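PDB 5DL7: porin from Acinetobacter baumannii AB307-0294, which forms an outer-membrane beta-barrel of the OprD family that probably admits small solutes, possibly including vanillate, to the periplasm. Local coordinates for residues 41-53 against 80-94. Residues are numbered along the deposited sequence; the frame is centred on the assembly and turned at random.
Sequences YPYTAARDWAQGL and LMGSRADDYARSGLL. With CA (calcium ion), chain D; C8E ((hydroxyethyloxy)tri(ethyloxy)octane), chain K.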
ATOM      1  N   TYR A  41       1.899 -27.677   1.011  1.00 61.68           N
ATOM      2  CA  TYR A  41       1.224 -28.273   2.153  1.00 65.73           C
ATOM      3  C   TYR A  41       1.197 -27.319   3.421  1.00 65.56           C
ATOM      4  O   TYR A  41       2.248 -26.765   3.773  1.00 67.74           O
ATOM      5  CB  TYR A  41       1.950 -29.563   2.486  1.00 68.82           C
ATOM      6  CG  TYR A  41       1.282 -30.342   3.579  1.00 75.29           C
ATOM      7  CD1 TYR A  41       0.291 -31.293   3.275  1.00 76.13           C
ATOM      8  CD2 TYR A  41       1.629 -30.107   4.935  1.00 79.04           C
ATOM      9  CE1 TYR A  41      -0.307 -32.011   4.285  1.00 82.57           C
ATOM     10  CE2 TYR A  41       1.039 -30.819   5.956  1.00 82.24           C
ATOM     11  CZ  TYR A  41       0.075 -31.756   5.622  1.00 84.96           C
ATOM     12  OH  TYR A  41      -0.487 -32.451   6.624  1.00 91.23           O
ATOM     13  N   PRO A  42       0.064 -27.134   4.117  1.00 63.60           N
ATOM     14  CA  PRO A  42      -1.181 -27.938   3.947  1.00 63.21           C
ATOM     15  C   PRO A  42      -2.343 -27.219   3.236  1.00 59.67           C
ATOM     16  O   PRO A  42      -3.462 -27.684   3.360  1.00 58.77           O
ATOM     17  CB  PRO A  42      -1.578 -28.204   5.379  1.00 66.17           C
ATOM     18  CG  PRO A  42      -1.166 -26.928   6.063  1.00 64.01           C
ATOM     19  CD  PRO A  42       0.051 -26.375   5.375  1.00 62.89           C
ATOM     20  N   TYR A  43      -2.068 -26.162   2.491  1.00 51.21           N
ATOM     21  CA  TYR A  43      -3.102 -25.248   2.035  1.00 51.86           C
ATOM     22  C   TYR A  43      -3.153 -25.255   0.521  1.00 49.08           C
ATOM     23  O   TYR A  43      -2.087 -25.344  -0.123  1.00 51.95           O
ATOM     24  CB  TYR A  43      -2.795 -23.786   2.502  1.00 51.74           C
ATOM     25  CG  TYR A  43      -2.937 -23.646   4.005  1.00 54.31           C
ATOM     26  CD1 TYR A  43      -4.097 -24.055   4.619  1.00 58.77           C
ATOM     27  CD2 TYR A  43      -1.885 -23.187   4.796  1.00 55.46           C
ATOM     28  CE1 TYR A  43      -4.213 -24.043   5.997  1.00 64.80           C
ATOM     29  CE2 TYR A  43      -1.975 -23.154   6.191  1.00 62.59           C
ATOM     30  CZ  TYR A  43      -3.158 -23.582   6.763  1.00 66.94           C
ATOM     31  OH  TYR A  43      -3.308 -23.637   8.122  1.00 78.82           O
ATOM     32  N   THR A  44      -4.381 -25.218  -0.025  1.00 41.31           N
ATOM     33  CA  THR A  44      -4.561 -25.091  -1.467  1.00 38.33           C
ATOM     34  C   THR A  44      -4.628 -23.679  -1.989  1.00 35.80           C
ATOM     35  O   THR A  44      -4.446 -23.479  -3.202  1.00 36.10           O
ATOM     36  CB  THR A  44      -5.735 -25.809  -1.980  1.00 40.97           C
ATOM     37  OG1 THR A  44      -5.531 -25.912  -3.453  1.00 50.76           O
ATOM     38  CG2 THR A  44      -6.967 -25.233  -1.557  1.00 38.20           C
ATOM     39  N   ALA A  45      -4.879 -22.761  -1.069  1.00 32.98           N
ATOM     40  CA  ALA A  45      -5.105 -21.343  -1.418  1.00 32.41           C
ATOM     41  C   ALA A  45      -5.118 -20.543  -0.124  1.00 29.96           C
ATOM     42  O   ALA A  45      -5.276 -21.147   0.967  1.00 31.26           O
ATOM     43  CB  ALA A  45      -6.441 -21.165  -2.148  1.00 32.32           C
ATOM     44  N   ALA A  46      -4.790 -19.242  -0.230  1.00 28.16           N
ATOM     45  CA  ALA A  46      -5.072 -18.241   0.828  1.00 29.19           C
ATOM     46  C   ALA A  46      -6.402 -17.630   0.436  1.00 30.61           C
ATOM     47  O   ALA A  46      -6.534 -17.132  -0.728  1.00 30.18           O
ATOM     48  CB  ALA A  46      -4.026 -17.165   0.907  1.00 30.29           C
ATOM     49  N   ARG A  47      -7.400 -17.615   1.332  1.00 28.64           N
ATOM     50  CA  ARG A  47      -8.743 -17.233   0.858  1.00 26.88           C
ATOM     51  C   ARG A  47      -9.550 -16.721   2.026  1.00 28.02           C
ATOM     52  O   ARG A  47      -9.419 -17.253   3.117  1.00 30.60           O
ATOM     53  CB  ARG A  47      -9.515 -18.429   0.311  1.00 30.91           C
ATOM     54  CG  ARG A  47     -10.820 -18.213  -0.417  1.00 32.27           C
ATOM     55  CD  ARG A  47     -11.405 -19.524  -1.008  1.00 35.45           C
ATOM     56  NE  ARG A  47     -10.552 -19.949  -2.065  1.00 35.10           N
ATOM     57  CZ  ARG A  47     -10.669 -21.102  -2.804  1.00 39.72           C
ATOM     58  NH1 ARG A  47     -11.554 -21.986  -2.462  1.00 41.31           N
ATOM     59  NH2 ARG A  47      -9.818 -21.390  -3.745  1.00 40.25           N
ATOM     60  N   ASP A  48     -10.368 -15.703   1.751  1.00 29.71           N
ATOM     61  CA  ASP A  48     -11.373 -15.265   2.759  1.00 30.05           C
ATOM     62  C   ASP A  48     -12.409 -14.417   2.002  1.00 27.78           C
ATOM     63  O   ASP A  48     -12.214 -13.937   0.898  1.00 27.26           O
ATOM     64  CB  ASP A  48     -10.781 -14.396   3.890  1.00 29.60           C
ATOM     65  CG  ASP A  48     -10.144 -15.115   5.004  1.00 31.82           C
ATOM     66  OD1 ASP A  48     -10.766 -15.934   5.715  1.00 34.28           O
ATOM     67  OD2 ASP A  48      -8.838 -14.875   5.250  1.00 34.70           O
ATOM     68  N   TRP A  49     -13.578 -14.295   2.652  1.00 29.15           N
ATOM     69  CA  TRP A  49     -14.620 -13.476   2.122  1.00 29.41           C
ATOM     70  C   TRP A  49     -15.174 -12.697   3.346  1.00 29.93           C
ATOM     71  O   TRP A  49     -15.604 -13.284   4.360  1.00 32.36           O
ATOM     72  CB  TRP A  49     -15.697 -14.257   1.504  1.00 32.64           C
ATOM     73  CG  TRP A  49     -16.741 -13.448   0.793  1.00 32.14           C
ATOM     74  CD1 TRP A  49     -16.659 -12.131   0.345  1.00 31.08           C
ATOM     75  CD2 TRP A  49     -18.084 -13.867   0.523  1.00 34.91           C
ATOM     76  NE1 TRP A  49     -17.827 -11.751  -0.223  1.00 35.93           N
ATOM     77  CE2 TRP A  49     -18.744 -12.760  -0.066  1.00 36.42           C
ATOM     78  CE3 TRP A  49     -18.816 -15.044   0.801  1.00 39.38           C
ATOM     79  CZ2 TRP A  49     -20.076 -12.825  -0.509  1.00 39.92           C
ATOM     80  CZ3 TRP A  49     -20.142 -15.088   0.495  1.00 45.00           C
ATOM     81  CH2 TRP A  49     -20.789 -13.980  -0.149  1.00 45.04           C
ATOM     82  N   ALA A  50     -15.042 -11.362   3.271  1.00 29.96           N
ATOM     83  CA  ALA A  50     -15.371 -10.525   4.409  1.00 29.07           C
ATOM     84  C   ALA A  50     -16.085  -9.265   4.050  1.00 32.84           C
ATOM     85  O   ALA A  50     -16.079  -8.787   2.929  1.00 31.17           O
ATOM     86  CB  ALA A  50     -14.084 -10.094   5.182  1.00 28.76           C
ATOM     87  N   GLN A  51     -16.835  -8.742   5.056  1.00 31.36           N
ATOM     88  CA  GLN A  51     -17.507  -7.456   4.887  1.00 33.03           C
ATOM     89  C   GLN A  51     -17.157  -6.501   5.972  1.00 30.36           C
ATOM     90  O   GLN A  51     -17.022  -6.911   7.149  1.00 31.98           O
ATOM     91  CB  GLN A  51     -19.064  -7.760   4.979  1.00 42.60           C
ATOM     92  CG  GLN A  51     -19.884  -6.510   4.853  1.00 50.07           C
ATOM     93  CD  GLN A  51     -20.827  -6.794   3.779  1.00 62.33           C
ATOM     94  OE1 GLN A  51     -21.590  -7.822   3.830  1.00 62.55           O
ATOM     95  NE2 GLN A  51     -20.695  -6.037   2.746  1.00 63.05           N
ATOM     96  N   GLY A  52     -17.065  -5.230   5.660  1.00 32.89           N
ATOM     97  CA  GLY A  52     -16.625  -4.261   6.618  1.00 33.14           C
ATOM     98  C   GLY A  52     -17.329  -2.917   6.521  1.00 33.45           C
ATOM     99  O   GLY A  52     -17.891  -2.566   5.507  1.00 32.23           O
ATOM    100  N   LEU A  53     -17.464  -2.292   7.653  1.00 31.01           N
ATOM    101  CA  LEU A  53     -17.880  -0.873   7.808  1.00 33.38           C
ATOM    102  C   LEU A  53     -16.762  -0.053   8.324  1.00 30.09           C
ATOM    103  O   LEU A  53     -16.055  -0.419   9.266  1.00 31.72           O
ATOM    104  CB  LEU A  53     -19.050  -0.726   8.874  1.00 37.88           C
ATOM    105  CG  LEU A  53     -20.251  -1.399   8.460  1.00 46.48           C
ATOM    106  CD1 LEU A  53     -21.176  -1.447   9.707  1.00 50.89           C
ATOM    107  CD2 LEU A  53     -21.050  -0.719   7.291  1.00 52.00           C
ATOM    108  N   LEU A  80     -17.651 -13.865   6.140  1.00 35.15           N
ATOM    109  CA  LEU A  80     -18.821 -14.350   5.389  1.00 39.45           C
ATOM    110  C   LEU A  80     -18.671 -15.798   4.988  1.00 40.93           C
ATOM    111  O   LEU A  80     -19.640 -16.382   4.481  1.00 42.34           O
ATOM    112  CB  LEU A  80     -19.033 -13.472   4.157  1.00 40.60           C
ATOM    113  CG  LEU A  80     -19.250 -11.985   4.442  1.00 42.16           C
ATOM    114  CD1 LEU A  80     -19.181 -11.198   3.141  1.00 42.44           C
ATOM    115  CD2 LEU A  80     -20.511 -11.777   5.267  1.00 44.02           C
ATOM    116  N   MET A  81     -17.508 -16.427   5.234  1.00 43.67           N
ATOM    117  CA  MET A  81     -17.410 -17.873   4.926  1.00 46.05           C
ATOM    118  C   MET A  81     -17.630 -18.841   6.049  1.00 51.21           C
ATOM    119  O   MET A  81     -17.432 -20.031   5.843  1.00 53.77           O
ATOM    120  CB  MET A  81     -15.996 -18.149   4.357  1.00 45.75           C
ATOM    121  CG  MET A  81     -15.776 -17.654   2.969  1.00 46.86           C
ATOM    122  SD  MET A  81     -14.174 -18.030   2.248  1.00 47.41           S
ATOM    123  CE  MET A  81     -14.105 -19.776   2.118  1.00 48.61           C
ATOM    124  N   GLY A  82     -17.954 -18.403   7.238  1.00 51.41           N
ATOM    125  CA  GLY A  82     -18.139 -19.365   8.338  1.00 55.11           C
ATOM    126  C   GLY A  82     -16.854 -20.153   8.657  1.00 53.77           C
ATOM    127  O   GLY A  82     -15.721 -19.702   8.429  1.00 46.27           O
ATOM    128  N   SER A  83     -17.036 -21.437   9.049  1.00 50.73           N
ATOM    129  CA  SER A  83     -15.862 -22.257   9.404  1.00 51.12           C
ATOM    130  C   SER A  83     -15.120 -22.747   8.192  1.00 50.12           C
ATOM    131  O   SER A  83     -14.008 -23.197   8.294  1.00 46.59           O
ATOM    132  CB  SER A  83     -16.326 -23.505  10.191  1.00 52.36           C
ATOM    133  OG  SER A  83     -17.341 -24.161   9.449  1.00 57.27           O
ATOM    134  N   ARG A  84     -15.754 -22.660   7.035  1.00 49.27           N
ATOM    135  CA  ARG A  84     -15.098 -22.983   5.795  1.00 53.05           C
ATOM    136  C   ARG A  84     -13.717 -22.230   5.575  1.00 48.18           C
ATOM    137  O   ARG A  84     -12.730 -22.810   5.010  1.00 44.12           O
ATOM    138  CB  ARG A  84     -16.086 -22.698   4.684  1.00 58.70           C
ATOM    139  CG  ARG A  84     -15.808 -23.273   3.340  1.00 68.01           C
ATOM    140  CD  ARG A  84     -16.206 -24.754   3.262  1.00 79.90           C
ATOM    141  NE  ARG A  84     -15.181 -25.450   2.429  1.00 87.26           N
ATOM    142  CZ  ARG A  84     -13.871 -25.609   2.726  1.00 87.38           C
ATOM    143  NH1 ARG A  84     -13.343 -25.158   3.871  1.00 85.54           N
ATOM    144  NH2 ARG A  84     -13.058 -26.256   1.870  1.00 87.53           N
ATOM    145  N   ALA A  85     -13.670 -20.996   6.073  1.00 43.09           N
ATOM    146  CA  ALA A  85     -12.521 -20.141   5.947  1.00 44.77           C
ATOM    147  C   ALA A  85     -11.269 -20.796   6.536  1.00 44.40           C
ATOM    148  O   ALA A  85     -10.143 -20.523   6.115  1.00 41.08           O
ATOM    149  CB  ALA A  85     -12.813 -18.843   6.736  1.00 42.24           C
ATOM    150  N   ASP A  86     -11.502 -21.672   7.536  1.00 43.28           N
ATOM    151  CA  ASP A  86     -10.386 -22.243   8.367  1.00 43.48           C
ATOM    152  C   ASP A  86      -9.577 -23.249   7.608  1.00 42.15           C
ATOM    153  O   ASP A  86      -8.447 -23.557   7.989  1.00 44.21           O
ATOM    154  CB  ASP A  86     -10.947 -22.920   9.638  1.00 44.90           C
ATOM    155  CG  ASP A  86     -11.838 -21.988  10.459  1.00 45.21           C
ATOM    156  OD1 ASP A  86     -11.808 -20.745  10.296  1.00 43.81           O
ATOM    157  OD2 ASP A  86     -12.528 -22.470  11.328  1.00 47.26           O
ATOM    158  N   ASP A  87     -10.073 -23.702   6.508  1.00 43.24           N
ATOM    159  CA  ASP A  87      -9.223 -24.594   5.691  1.00 45.59           C
ATOM    160  C   ASP A  87      -8.289 -23.967   4.675  1.00 43.62           C
ATOM    161  O   ASP A  87      -7.677 -24.705   3.864  1.00 44.97           O
ATOM    162  CB  ASP A  87     -10.097 -25.516   4.936  1.00 48.77           C
ATOM    163  CG  ASP A  87     -10.951 -26.373   5.826  1.00 54.91           C
ATOM    164  OD1 ASP A  87     -10.371 -26.994   6.750  1.00 60.44           O
ATOM    165  OD2 ASP A  87     -12.153 -26.432   5.513  1.00 55.30           O
ATOM    166  N   TYR A  88      -8.135 -22.644   4.708  1.00 38.65           N
ATOM    167  CA  TYR A  88      -7.308 -21.946   3.773  1.00 38.08           C
ATOM    168  C   TYR A  88      -6.259 -21.151   4.464  1.00 36.92           C
ATOM    169  O   TYR A  88      -6.403 -20.706   5.606  1.00 34.59           O
ATOM    170  CB  TYR A  88      -8.225 -21.030   2.906  1.00 37.07           C
ATOM    171  CG  TYR A  88      -9.199 -21.749   2.083  1.00 35.82           C
ATOM    172  CD1 TYR A  88      -8.797 -22.487   1.036  1.00 39.25           C
ATOM    173  CD2 TYR A  88     -10.512 -21.836   2.433  1.00 41.06           C
ATOM    174  CE1 TYR A  88      -9.723 -23.209   0.286  1.00 41.05           C
ATOM    175  CE2 TYR A  88     -11.416 -22.578   1.795  1.00 43.05           C
ATOM    176  CZ  TYR A  88     -11.033 -23.286   0.708  1.00 44.25           C
ATOM    177  OH  TYR A  88     -11.959 -24.016   0.046  1.00 49.05           O
ATOM    178  N   ALA A  89      -5.176 -20.799   3.727  1.00 35.64           N
ATOM    179  CA  ALA A  89      -4.169 -19.907   4.241  1.00 32.95           C
ATOM    180  C   ALA A  89      -4.727 -18.433   4.425  1.00 31.40           C
ATOM    181  O   ALA A  89      -5.834 -18.114   3.915  1.00 32.99           O
ATOM    182  CB  ALA A  89      -2.871 -19.872   3.528  1.00 33.10           C
ATOM    183  N   ARG A  90      -4.163 -17.820   5.417  1.00 30.97           N
ATOM    184  CA  ARG A  90      -4.594 -16.537   5.861  1.00 34.02           C
ATOM    185  C   ARG A  90      -4.490 -15.563   4.668  1.00 30.53           C
ATOM    186  O   ARG A  90      -3.480 -15.534   3.972  1.00 29.14           O
ATOM    187  CB  ARG A  90      -3.911 -15.956   7.037  1.00 38.40           C
ATOM    188  CG  ARG A  90      -2.512 -15.707   6.968  1.00 45.01           C
ATOM    189  CD  ARG A  90      -2.029 -15.351   8.385  1.00 51.17           C
ATOM    190  NE  ARG A  90      -2.233 -13.948   8.664  1.00 58.10           N
ATOM    191  CZ  ARG A  90      -1.240 -13.046   8.875  1.00 68.64           C
ATOM    192  NH1 ARG A  90       0.057 -13.389   8.800  1.00 75.12           N
ATOM    193  NH2 ARG A  90      -1.493 -11.793   9.256  1.00 57.93           N
ATOM    194  N   SER A  91      -5.559 -14.774   4.472  1.00 29.89           N
ATOM    195  CA  SER A  91      -5.550 -13.677   3.454  1.00 29.22           C
ATOM    196  C   SER A  91      -5.115 -12.350   3.928  1.00 29.34           C
ATOM    197  O   SER A  91      -4.751 -11.444   3.119  1.00 30.06           O
ATOM    198  CB  SER A  91      -6.993 -13.596   2.916  1.00 29.94           C
ATOM    199  OG  SER A  91      -7.882 -12.957   3.816  1.00 28.19           O
ATOM    200  N   GLY A  92      -5.315 -12.075   5.202  1.00 26.85           N
ATOM    201  CA  GLY A  92      -5.234 -10.762   5.718  1.00 26.53           C
ATOM    202  C   GLY A  92      -6.518  -9.913   5.879  1.00 25.91           C
ATOM    203  O   GLY A  92      -6.490  -8.791   6.314  1.00 28.19           O
ATOM    204  N   LEU A  93      -7.639 -10.444   5.432  1.00 24.88           N
ATOM    205  CA  LEU A  93      -8.883  -9.779   5.558  1.00 25.52           C
ATOM    206  C   LEU A  93      -9.438  -9.905   6.998  1.00 28.94           C
ATOM    207  O   LEU A  93     -10.334  -9.224   7.368  1.00 28.73           O
ATOM    208  CB  LEU A  93      -9.980 -10.373   4.594  1.00 26.74           C
ATOM    209  CG  LEU A  93      -9.710 -10.145   3.091  1.00 25.90           C
ATOM    210  CD1 LEU A  93     -10.884 -10.626   2.296  1.00 27.46           C
ATOM    211  CD2 LEU A  93      -9.488  -8.659   2.782  1.00 27.60           C
ATOM    212  N   LEU A  94      -9.077 -11.025   7.661  1.00 27.92           N
ATOM    213  CA  LEU A  94      -9.679 -11.360   8.980  1.00 27.61           C
ATOM    214  C   LEU A  94      -8.501 -11.841   9.935  1.00 28.35           C
ATOM    215  O   LEU A  94      -7.491 -12.462   9.436  1.00 29.02           O
ATOM    216  CB  LEU A  94     -10.619 -12.529   8.847  1.00 30.95           C
ATOM    217  CG  LEU A  94     -11.927 -12.250   8.046  1.00 30.19           C
ATOM    218  CD1 LEU A  94     -12.575 -13.562   7.641  1.00 33.19           C
ATOM    219  CD2 LEU A  94     -12.870 -11.436   8.901  1.00 30.90           C
TER
HETATM  220 CA    CA D 503      -4.336 -24.546  -5.361  1.00 35.59          CA
HETATM  221  O12 C8E K 510     -16.741 -18.400  -1.297  1.00 63.20           O
HETATM  222  C13 C8E K 510     -17.754 -17.466  -1.590  1.00 55.06           C
HETATM  223  C14 C8E K 510     -17.183 -16.320  -2.408  1.00 58.03           C
HETATM  224  O15 C8E K 510     -18.215 -15.478  -2.932  1.00 58.71           O
HETATM  225  C16 C8E K 510     -17.780 -14.515  -3.924  1.00 54.99           C
HETATM  226  C17 C8E K 510     -18.546 -13.270  -3.568  1.00 56.37           C
HETATM  227  O18 C8E K 510     -18.380 -12.175  -4.468  1.00 64.62           O
HETATM  228  C19 C8E K 510     -18.341 -10.924  -3.757  1.00 58.71           C
HETATM  229  C20 C8E K 510     -17.812  -9.751  -4.576  1.00 54.85           C
HETATM  230  O21 C8E K 510     -17.032  -8.816  -3.730  1.00 49.07           O
HETATM  231  O   HOH W   1      -6.483 -25.534   1.593  1.00 53.01           O
HETATM  232  O   HOH W   2      -7.332 -13.549   6.913  1.00 31.63           O
HETATM  233  O   HOH W   3      -4.579 -24.910  -7.598  1.00 41.54           O
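D48 and S91 make the central polar link: S91 OG donates to the anti lone pair of D48 OD2 over 2.6 Å, and the same hydroxyl accepts from L93 N at 3.0 Å, closing an ST turn. S91 N adds a weak bond to OD2, a water molecule donates to it as well, and D48 OD1 pairs with R102, so both carboxylate oxygens are held and the carboxylate is probably kept ionised. Backbone bonds flank this point. A89 N reaches A45 O at 2.8 Å and R47 N returns to A89 O at 3.1 Å, a single beta bridge of A46 with A89, while L80 N binds W49 O at 2.8 Å. R47, with CG anti to the backbone N (chi1 -171°) and a bend at chi3, lays CD over the centre of the Y88 ring, 4.0 Å from the centroid; its guanidinium, in an off-centre cation-pi contact, tilts 32° from the ring and is salt-bridged to D33. L80 CD1 sits on one face of the W49 indole, 3.6 Å from CE2, and a detergent molecule lies over the opposite face. Y43 lays a ring face on A89 N. T44, in the same segment, joins D35, Y36 and D39 in binding calcium. The returning loop between strands 66-79 and 105-117 thus folds back along the edge of strand 46-58, whose other edge pairs with strand 22-36.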